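Local coordinates for protein SusD homolog (Bacteroides thetaiotaomicron VPI-5482, PDB 3IHV) that probably binds glycans at the outer membrane of a gut Bacteroides as a SusD-family protein for carbohydrate capture and uptake, at residues 58-69 and 503-513; 237-245 and 425-433. All blocks are in the same frame, centred on the assembly; numbering follows the deposited sequence. Where two conformers were deposited one is given.

Contact 1: residues 58-69 and 503-513; sequences GNENFRIIPTNS and SVATYTEEGKH
N68 reaches across from the loop 58-69 and lays its side chain flat against the imidazole of H513, amide and ring planes only 16° apart. N68 CB sits over the centre of the H513 ring, 3.5 Å from its centroid, in a CH-pi contact, while K512 CG covers the other face. The ring is kept from turning within its own segment, because E509 N donates in the ring plane to H513 ND1. With CG anti to the carbonyl carbon (chi1 -66°), the amide of N68 is delivered to T508, where ND2 gives OG1 an almost linear bond of 2.9 Å in the amide plane. T508 OG1 donates to V504 O, and the rest of the N68 amide is taken up by R470 at OD1 and Y479 at ND2, so a buried polar group is satisfied from several sides.

A second flat surface is the ring of Y507. S69 CB lies over one face, 3.7 Å from the centroid, and T506 CG2 over the opposite one. The N59 and Y507 side chains cross at about a right angle, amide and ring planes 9° apart, and N59 ND2 bonds S69 OG at 3.0 Å. A leucine in place of Y507 would probably deprive S69 CB of its aromatic face and leave the N59 amide without its flat neighbour. T67 CG2 meets S503 OG at 3.6 Å. The arrangement is that of a type I turn, I65 to N68, docked on a short, weakly bonded helical turn, joining the two sequence-family regions of a SusD-type fold.

Contact 2: residues 237-245 and 425-433; sequences GLLKDYEQL and AVRRRGYGN. With EDO (1,2-ethanediol), chain O.
The end of helix 417-430 abuts the loop leading into helix 242-250, the closest CA pair being K240 and R429, 6.5 Å apart. R429 carries most of the contact. From CG anti to the backbone N (chi1 -167°), its chain bends at chi2 and chi3 and folds the guanidinium back under the loop. There R429 NH1 donates to L239 O over 2.9 Å, meeting a lone pair in the carbonyl plane. L238 CB lies over one face of the guanidinium and Y242 CD1 over the opposite face, with the tyrosine ring turned 73° to it, so that R429 NE faces the ring edge at 3.7 Å from CD1. The methyl CD1 of L245 approaches R429 NH2 obliquely, a van der Waals contact. Farther along, L238 CD1 reaches back to the helix, 3.5 Å from A425 O and 4.2 Å from V426 CG2.

The helix finishes in a Schellman motif with G432 at the C-prime position, and N433 follows it with a bond of its own: ND2 to K240 O, 3.0 Å, the donor standing above the carbonyl plane. A water also donates to K240 O and to R429 O while accepting from Y242 N, stitching loop and helix end together. Away from the contact, Q244, on the first turn of helix 242-250, holds an ethanediol, probably from the crystallisation liquor.

Outside the two segments, R429 NH1 is also salt-bridged to E258 and NH2 to E462. A largely buried positive charge is thus probably balanced by two carboxylates, while carbonyl, aliphatic and aromatic groups probably hold its plane.

Both contacts join stretches far apart in sequence, yet they share no helix or strand; their centres are about 35 Å apart and their nearest atoms about 21 Å. Contact 1 is the more buried, although both lie at a similar distance from the centre of the chain. It rests on neutral groups, amide, hydroxyl and ring, with flat surfaces laid together. Contact 2 is partly buried and turns on one charged side chain threaded under a loop, with a water bridging loop and helix end. Along the chain, contact 2 falls wholly between the two segments of contact 1, so the longer-range closure encloses the shorter one.

Contact 1: residues 58-69 and 503-513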
loop_
_atom_site.group_PDB
_atom_site.type_symbol
_atom_site.label_atom_id
_atom_site.label_comp_id
_atom_site.label_asym_id
_atom_site.label_seq_id
_atom_site.Cartn_x
_atom_site.Cartn_y
_atom_site.Cartn_z
ATOM N N GLY A 58 -6.244 7.484 -22.942
ATOM C CA GLY A 58 -6.054 6.174 -23.520
ATOM C C GLY A 58 -5.159 5.220 -22.719
ATOM O O GLY A 58 -4.965 5.407 -21.517
ATOM N N ASN A 59 -4.619 4.222 -23.399
ATOM C CA ASN A 59 -3.852 3.141 -22.735
ATOM C C ASN A 59 -2.416 2.997 -23.190
ATOM O O ASN A 59 -1.783 1.969 -22.950
ATOM C CB ASN A 59 -4.559 1.791 -22.930
ATOM C CG ASN A 59 -4.420 1.225 -24.354
ATOM O OD1 ASN A 59 -4.225 1.972 -25.336
ATOM N ND2 ASN A 59 -4.515 -0.102 -24.472
ATOM N N GLU A 60 -1.883 4.048 -23.796
ATOM C CA GLU A 60 -0.573 3.999 -24.363
ATOM C C GLU A 60 0.545 4.072 -23.341
ATOM O O GLU A 60 0.375 4.616 -22.255
ATOM C CB GLU A 60 -0.357 5.208 -25.305
ATOM C CG GLU A 60 -1.471 5.526 -26.318
ATOM C CD GLU A 60 -2.613 6.440 -25.792
ATOM O OE1 GLU A 60 -2.729 6.674 -24.565
ATOM O OE2 GLU A 60 -3.408 6.936 -26.657
ATOM N N ASN A 61 1.703 3.521 -23.704
ATOM C CA ASN A 61 2.918 3.615 -22.883
ATOM C C ASN A 61 2.655 3.132 -21.446
ATOM O O ASN A 61 2.130 2.016 -21.254
ATOM C CB ASN A 61 3.532 5.054 -22.906
ATOM C CG ASN A 61 3.898 5.564 -24.321
ATOM O OD1 ASN A 61 4.477 4.855 -25.160
ATOM N ND2 ASN A 61 3.611 6.849 -24.554
ATOM N N PHE A 62 3.021 3.915 -20.423
ATOM C CA PHE A 62 2.847 3.543 -19.031
ATOM C C PHE A 62 1.387 3.362 -18.608
ATOM O O PHE A 62 1.131 2.907 -17.504
ATOM C CB PHE A 62 3.541 4.589 -18.112
ATOM C CG PHE A 62 3.039 6.006 -18.306
ATOM C CD1 PHE A 62 1.868 6.432 -17.695
ATOM C CD2 PHE A 62 3.754 6.911 -19.087
ATOM C CE1 PHE A 62 1.410 7.714 -17.841
ATOM C CE2 PHE A 62 3.282 8.220 -19.258
ATOM C CZ PHE A 62 2.113 8.616 -18.612
ATOM N N ARG A 63 0.436 3.689 -19.484
ATOM C CA ARG A 63 -0.960 3.564 -19.132
ATOM C C ARG A 63 -1.487 2.151 -19.281
ATOM O O ARG A 63 -2.609 1.855 -18.847
ATOM C CB ARG A 63 -1.783 4.527 -19.975
ATOM C CG ARG A 63 -1.408 5.985 -19.738
ATOM C CD ARG A 63 -2.053 6.899 -20.754
ATOM N NE ARG A 63 -1.389 8.214 -20.766
ATOM C CZ ARG A 63 -0.293 8.521 -21.452
ATOM N NH1 ARG A 63 0.329 7.615 -22.225
ATOM N NH2 ARG A 63 0.186 9.771 -21.391
ATOM N N ILE A 64 -0.674 1.247 -19.821
ATOM C CA ILE A 64 -1.204 -0.083 -20.155
ATOM C C ILE A 64 -1.641 -0.916 -18.949
ATOM O O ILE A 64 -2.705 -1.559 -18.992
ATOM C CB ILE A 64 -0.248 -0.874 -21.090
ATOM C CG1 ILE A 64 -0.989 -2.068 -21.723
ATOM C CG2 ILE A 64 1.045 -1.251 -20.367
ATOM C CD1 ILE A 64 -0.157 -2.854 -22.705
ATOM N N ILE A 65 -0.874 -0.887 -17.856
ATOM C CA ILE A 65 -1.252 -1.634 -16.663
ATOM C C ILE A 65 -2.428 -1.001 -15.929
ATOM O O ILE A 65 -3.407 -1.691 -15.646
ATOM C CB ILE A 65 -0.040 -1.931 -15.739
ATOM C CG1 ILE A 65 0.909 -2.948 -16.434
ATOM C CG2 ILE A 65 -0.493 -2.503 -14.410
ATOM C CD1 ILE A 65 2.310 -3.053 -15.812
ATOM N N PRO A 66 -2.358 0.319 -15.644
ATOM C CA PRO A 66 -3.481 0.951 -14.944
ATOM C C PRO A 66 -4.816 0.925 -15.669
ATOM O O PRO A 66 -5.844 1.110 -15.029
ATOM C CB PRO A 66 -3.013 2.393 -14.789
ATOM C CG PRO A 66 -1.532 2.300 -14.758
ATOM C CD PRO A 66 -1.229 1.265 -15.800
ATOM N N THR A 67 -4.817 0.708 -16.987
ATOM C CA THR A 67 -6.061 0.609 -17.746
ATOM C C THR A 67 -6.510 -0.830 -17.951
ATOM O O THR A 67 -7.499 -1.073 -18.649
ATOM C CB THR A 67 -5.910 1.263 -19.128
ATOM O OG1 THR A 67 -4.816 0.630 -19.842
ATOM C CG2 THR A 67 -5.701 2.840 -18.968
ATOM N N ASN A 68 -5.787 -1.808 -17.387
ATOM C CA ASN A 68 -6.151 -3.205 -17.532
ATOM C C ASN A 68 -6.201 -3.695 -18.967
ATOM O O ASN A 68 -7.068 -4.465 -19.331
ATOM C CB ASN A 68 -7.462 -3.493 -16.801
ATOM C CG ASN A 68 -7.329 -3.337 -15.308
ATOM O OD1 ASN A 68 -6.241 -3.568 -14.758
ATOM N ND2 ASN A 68 -8.405 -2.910 -14.640
ATOM N N SER A 69 -5.216 -3.289 -19.748
ATOM C CA SER A 69 -5.173 -3.617 -21.170
ATOM C C SER A 69 -3.879 -4.320 -21.556
ATOM O O SER A 69 -3.511 -4.361 -22.740
ATOM C CB SER A 69 -5.394 -2.346 -21.996
ATOM O OG SER A 69 -4.405 -1.359 -21.760
ATOM N N SER A 503 -10.301 5.442 -19.134
ATOM C CA SER A 503 -9.893 4.377 -20.053
ATOM C C SER A 503 -9.951 2.990 -19.443
ATOM O O SER A 503 -10.272 2.016 -20.114
ATOM C CB SER A 503 -8.494 4.693 -20.592
ATOM O OG SER A 503 -8.093 3.688 -21.505
ATOM N N VAL A 504 -9.700 2.891 -18.145
ATOM C CA VAL A 504 -9.773 1.609 -17.440
ATOM C C VAL A 504 -11.103 0.894 -17.697
ATOM O O VAL A 504 -11.111 -0.325 -17.829
ATOM C CB VAL A 504 -9.453 1.749 -15.917
ATOM C CG1 VAL A 504 -10.498 2.646 -15.191
ATOM C CG2 VAL A 504 -9.352 0.381 -15.247
ATOM N N ALA A 505 -12.222 1.622 -17.806
ATOM C CA ALA A 505 -13.520 0.947 -18.094
ATOM C C ALA A 505 -13.596 0.271 -19.465
ATOM O O ALA A 505 -14.369 -0.655 -19.655
ATOM C CB ALA A 505 -14.714 1.916 -17.965
ATOM N N THR A 506 -12.857 0.751 -20.451
ATOM C CA THR A 506 -12.880 0.145 -21.771
ATOM C C THR A 506 -12.410 -1.314 -21.751
ATOM O O THR A 506 -12.972 -2.159 -22.442
ATOM C CB THR A 506 -11.968 0.971 -22.713
ATOM O OG1 THR A 506 -12.474 2.297 -22.747
ATOM C CG2 THR A 506 -11.874 0.407 -24.147
ATOM N N TYR A 507 -11.433 -1.619 -20.908
ATOM C CA TYR A 507 -10.749 -2.923 -20.957
ATOM C C TYR A 507 -10.966 -3.860 -19.779
ATOM O O TYR A 507 -10.721 -5.063 -19.902
ATOM C CB TYR A 507 -9.251 -2.632 -21.049
ATOM C CG TYR A 507 -8.878 -1.728 -22.203
ATOM C CD1 TYR A 507 -8.821 -2.229 -23.499
ATOM C CD2 TYR A 507 -8.583 -0.386 -22.001
ATOM C CE1 TYR A 507 -8.493 -1.436 -24.534
ATOM C CE2 TYR A 507 -8.207 0.425 -23.057
ATOM C CZ TYR A 507 -8.160 -0.117 -24.315
ATOM O OH TYR A 507 -7.837 0.636 -25.412
ATOM N N THR A 508 -11.383 -3.321 -18.621
ATOM C CA THR A 508 -11.565 -4.129 -17.402
ATOM C C THR A 508 -12.626 -5.179 -17.639
ATOM O O THR A 508 -13.742 -4.873 -18.088
ATOM C CB THR A 508 -11.935 -3.270 -16.189
ATOM O OG1 THR A 508 -10.867 -2.333 -15.964
ATOM C CG2 THR A 508 -12.123 -4.114 -14.937
ATOM N N GLU A 509 -12.261 -6.426 -17.376
ATOM C CA GLU A 509 -13.119 -7.568 -17.685
ATOM C C GLU A 509 -13.461 -8.336 -16.435
ATOM O O GLU A 509 -12.602 -8.709 -15.647
ATOM C CB GLU A 509 -12.408 -8.449 -18.715
ATOM C CG GLU A 509 -13.195 -9.667 -19.214
ATOM C CD GLU A 509 -12.477 -10.439 -20.337
ATOM O OE1 GLU A 509 -11.545 -9.888 -20.992
ATOM O OE2 GLU A 509 -12.879 -11.604 -20.572
ATOM N N GLU A 510 -14.740 -8.617 -16.262
ATOM C CA GLU A 510 -15.186 -9.310 -15.078
ATOM C C GLU A 510 -14.672 -10.730 -15.117
ATOM O O GLU A 510 -14.759 -11.386 -16.128
ATOM C CB GLU A 510 -16.712 -9.336 -15.022
ATOM C CG GLU A 510 -17.226 -9.819 -13.694
ATOM C CD GLU A 510 -18.722 -9.685 -13.582
ATOM O OE1 GLU A 510 -19.439 -9.670 -14.617
ATOM O OE2 GLU A 510 -19.180 -9.574 -12.435
ATOM N N GLY A 511 -14.130 -11.210 -14.006
ATOM C CA GLY A 511 -13.602 -12.574 -13.975
ATOM C C GLY A 511 -12.173 -12.682 -14.497
ATOM O O GLY A 511 -11.624 -13.785 -14.538
ATOM N N LYS A 512 -11.575 -11.558 -14.875
ATOM C CA LYS A 512 -10.198 -11.541 -15.326
ATOM C C LYS A 512 -9.355 -10.660 -14.421
ATOM O O LYS A 512 -8.423 -11.133 -13.738
ATOM C CB LYS A 512 -10.126 -11.035 -16.787
ATOM C CG LYS A 512 -8.706 -10.951 -17.354
ATOM C CD LYS A 512 -8.692 -10.514 -18.778
ATOM C CE LYS A 512 -7.263 -10.388 -19.290
ATOM N NZ LYS A 512 -7.262 -10.013 -20.725
ATOM N N HIS A 513 -9.721 -9.372 -14.366
ATOM C CA HIS A 513 -8.855 -8.353 -13.760
ATOM C C HIS A 513 -8.852 -8.290 -12.231
ATOM O O HIS A 513 -8.185 -7.445 -11.671
ATOM C CB HIS A 513 -9.052 -6.971 -14.431
ATOM C CG HIS A 513 -8.545 -6.932 -15.844
ATOM N ND1 HIS A 513 -9.380 -6.906 -16.949
ATOM C CD2 HIS A 513 -7.281 -6.985 -16.335
ATOM C CE1 HIS A 513 -8.651 -6.934 -18.050
ATOM N NE2 HIS A 513 -7.373 -6.994 -17.708
#

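Contact 2: residues 237-245 and 425-433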
loop_
_atom_site.group_PDB
_atom_site.type_symbol
_atom_site.label_atom_id
_atom_site.label_comp_id
_atom_site.label_asym_id
_atom_site.label_seq_id
_atom_site.Cartn_x
_atom_site.Cartn_y
_atom_site.Cartn_z
ATOM N N GLY A 237 -1.667 4.445 18.288
ATOM C CA GLY A 237 -2.743 5.432 18.181
ATOM C C GLY A 237 -2.696 6.186 16.885
ATOM O O GLY A 237 -1.901 5.870 15.987
ATOM N N LEU A 238 -3.561 7.199 16.803
ATOM C CA LEU A 238 -3.616 8.096 15.667
ATOM C C LEU A 238 -2.870 9.371 15.995
ATOM O O LEU A 238 -2.995 9.929 17.129
ATOM C CB LEU A 238 -5.073 8.445 15.319
ATOM C CG LEU A 238 -5.987 7.264 14.980
ATOM C CD1 LEU A 238 -7.475 7.683 14.808
ATOM C CD2 LEU A 238 -5.429 6.556 13.726
ATOM N N LEU A 239 -2.097 9.845 15.032
ATOM C CA LEU A 239 -1.457 11.123 15.180
ATOM C C LEU A 239 -2.577 12.141 15.318
ATOM O O LEU A 239 -3.629 12.033 14.644
ATOM C CB LEU A 239 -0.543 11.488 14.003
ATOM C CG LEU A 239 0.625 10.545 13.729
ATOM C CD1 LEU A 239 1.583 11.159 12.696
ATOM C CD2 LEU A 239 1.379 10.214 15.050
ATOM N N LYS A 240 -2.336 13.129 16.173
ATOM C CA LYS A 240 -3.355 14.170 16.415
ATOM C C LYS A 240 -3.763 14.859 15.110
ATOM O O LYS A 240 -4.955 14.997 14.826
ATOM C CB LYS A 240 -2.851 15.196 17.436
ATOM C CG LYS A 240 -3.831 16.339 17.679
ATOM C CD LYS A 240 -3.291 17.333 18.736
ATOM C CE LYS A 240 -4.164 18.564 18.784
ATOM N NZ LYS A 240 -3.834 19.500 19.915
ATOM N N ASP A 241 -2.749 15.262 14.332
ATOM C CA ASP A 241 -2.950 15.982 13.088
ATOM C C ASP A 241 -2.721 15.116 11.852
ATOM O O ASP A 241 -1.635 14.602 11.640
ATOM C CB ASP A 241 -2.024 17.175 13.037
ATOM C CG ASP A 241 -2.291 18.151 14.141
ATOM O OD1 ASP A 241 -3.469 18.466 14.402
ATOM O OD2 ASP A 241 -1.305 18.635 14.733
ATOM N N TYR A 242 -3.750 14.970 11.035
ATOM C CA TYR A 242 -3.637 14.159 9.803
ATOM C C TYR A 242 -2.474 14.602 8.948
ATOM O O TYR A 242 -1.786 13.761 8.373
ATOM C CB TYR A 242 -4.911 14.266 8.996
ATOM C CG TYR A 242 -5.042 13.263 7.901
ATOM C CD1 TYR A 242 -5.326 11.915 8.183
ATOM C CD2 TYR A 242 -4.980 13.648 6.578
ATOM C CE1 TYR A 242 -5.492 11.000 7.163
ATOM C CE2 TYR A 242 -5.155 12.753 5.576
ATOM C CZ TYR A 242 -5.403 11.432 5.856
ATOM O OH TYR A 242 -5.539 10.571 4.795
ATOM N N GLU A 243 -2.276 15.915 8.868
ATOM C CA GLU A 243 -1.188 16.483 8.069
ATOM C C GLU A 243 0.188 15.976 8.518
ATOM O O GLU A 243 1.084 15.816 7.712
ATOM C CB GLU A 243 -1.257 18.020 8.067
ATOM C CG GLU A 243 -0.148 18.676 7.227
ATOM C CD GLU A 243 -0.288 20.182 7.067
ATOM O OE1 GLU A 243 -1.346 20.730 7.403
ATOM O OE2 GLU A 243 0.696 20.808 6.633
ATOM N N GLN A 244 0.340 15.724 9.817
ATOM C CA GLN A 244 1.601 15.249 10.357
ATOM C C GLN A 244 2.045 13.947 9.729
ATOM O O GLN A 244 3.241 13.677 9.630
ATOM C CB GLN A 244 1.531 15.134 11.899
ATOM C CG GLN A 244 2.902 15.007 12.553
ATOM C CD GLN A 244 3.752 16.269 12.381
ATOM O OE1 GLN A 244 3.281 17.365 12.623
ATOM N NE2 GLN A 244 5.009 16.103 11.992
ATOM N N LEU A 245 1.104 13.068 9.366
ATOM C CA LEU A 245 1.505 11.870 8.682
ATOM C C LEU A 245 2.310 12.145 7.404
ATOM O O LEU A 245 3.263 11.402 7.088
ATOM C CB LEU A 245 0.271 11.042 8.269
ATOM C CG LEU A 245 -0.540 10.368 9.371
ATOM C CD1 LEU A 245 -1.919 9.994 8.894
ATOM C CD2 LEU A 245 0.235 9.149 9.942
ATOM N N ALA A 425 -13.122 6.973 15.960
ATOM C CA ALA A 425 -11.792 7.520 16.293
ATOM C C ALA A 425 -11.169 8.072 15.035
ATOM O O ALA A 425 -10.586 9.181 15.035
ATOM C CB ALA A 425 -10.870 6.463 16.890
ATOM N N VAL A 426 -11.300 7.296 13.958
ATOM C CA VAL A 426 -10.785 7.708 12.667
ATOM C C VAL A 426 -11.507 8.968 12.119
ATOM O O VAL A 426 -10.848 9.912 11.661
ATOM C CB VAL A 426 -10.821 6.576 11.650
ATOM C CG1 VAL A 426 -10.429 7.096 10.264
ATOM C CG2 VAL A 426 -9.876 5.465 12.108
ATOM N N ARG A 427 -12.823 8.999 12.215
ATOM C CA ARG A 427 -13.602 10.159 11.757
ATOM C C ARG A 427 -13.254 11.425 12.570
ATOM O O ARG A 427 -13.105 12.520 12.019
ATOM C CB ARG A 427 -15.097 9.906 11.959
ATOM C CG ARG A 427 -15.716 8.672 11.317
ATOM C CD ARG A 427 -16.221 8.865 10.001
ATOM N NE ARG A 427 -17.177 9.986 9.902
ATOM C CZ ARG A 427 -17.362 10.653 8.767
ATOM N NH1 ARG A 427 -16.719 10.271 7.660
ATOM N NH2 ARG A 427 -18.166 11.707 8.728
ATOM N N ARG A 428 -13.127 11.283 13.883
ATOM C CA ARG A 428 -12.817 12.440 14.714
ATOM C C ARG A 428 -11.467 13.046 14.341
ATOM O O ARG A 428 -11.307 14.251 14.218
ATOM C CB ARG A 428 -12.860 12.025 16.190
ATOM C CG ARG A 428 -14.299 11.732 16.629
ATOM C CD ARG A 428 -14.365 11.081 17.980
ATOM N NE ARG A 428 -15.727 10.817 18.382
ATOM C CZ ARG A 428 -16.090 10.371 19.586
ATOM N NH1 ARG A 428 -15.180 10.125 20.529
ATOM N NH2 ARG A 428 -17.379 10.168 19.858
ATOM N N ARG A 429 -10.460 12.194 14.190
ATOM C CA ARG A 429 -9.157 12.711 13.818
ATOM C C ARG A 429 -9.277 13.389 12.433
ATOM O O ARG A 429 -8.673 14.456 12.205
ATOM C CB ARG A 429 -8.122 11.572 13.832
ATOM C CG ARG A 429 -6.683 12.004 13.767
ATOM C CD ARG A 429 -6.180 12.196 12.352
ATOM N NE ARG A 429 -6.103 10.956 11.629
ATOM C CZ ARG A 429 -5.068 10.120 11.625
ATOM N NH1 ARG A 429 -3.970 10.368 12.349
ATOM N NH2 ARG A 429 -5.120 9.035 10.873
ATOM N N GLY A 430 -10.023 12.750 11.531
ATOM C CA GLY A 430 -10.212 13.248 10.160
ATOM C C GLY A 430 -10.947 14.571 10.073
ATOM O O GLY A 430 -10.821 15.290 9.071
ATOM N N TYR A 431 -11.694 14.917 11.127
ATOM C CA TYR A 431 -12.370 16.210 11.232
ATOM C C TYR A 431 -11.622 17.204 12.122
ATOM O O TYR A 431 -12.165 18.256 12.506
ATOM C CB TYR A 431 -13.806 16.007 11.697
ATOM C CG TYR A 431 -14.739 15.589 10.563
ATOM C CD1 TYR A 431 -14.605 14.368 9.921
ATOM C CD2 TYR A 431 -15.779 16.429 10.148
ATOM C CE1 TYR A 431 -15.455 13.998 8.873
ATOM C CE2 TYR A 431 -16.620 16.069 9.119
ATOM C CZ TYR A 431 -16.463 14.859 8.489
ATOM O OH TYR A 431 -17.309 14.490 7.471
ATOM N N GLY A 432 -10.379 16.873 12.467
ATOM C CA GLY A 432 -9.547 17.764 13.283
ATOM C C GLY A 432 -9.882 17.757 14.765
ATOM O O GLY A 432 -9.653 18.745 15.467
ATOM N N ASN A 433 -10.382 16.629 15.252
ATOM C CA ASN A 433 -10.666 16.439 16.684
ATOM C C ASN A 433 -11.613 17.520 17.211
ATOM O O ASN A 433 -11.251 18.273 18.126
ATOM C CB ASN A 433 -9.339 16.438 17.452
ATOM C CG ASN A 433 -8.321 15.581 16.790
ATOM O OD1 ASN A 433 -8.516 14.385 16.694
ATOM N ND2 ASN A 433 -7.222 16.185 16.309
HETATM C C1 EDO O . 5.374 19.037 14.426
HETATM O O1 EDO O . 4.197 19.571 13.803
HETATM C C2 EDO O . 6.595 19.373 13.589
HETATM O O2 EDO O . 6.535 18.756 12.289
HETATM O O HOH W 1 -6.233 15.746 12.527
#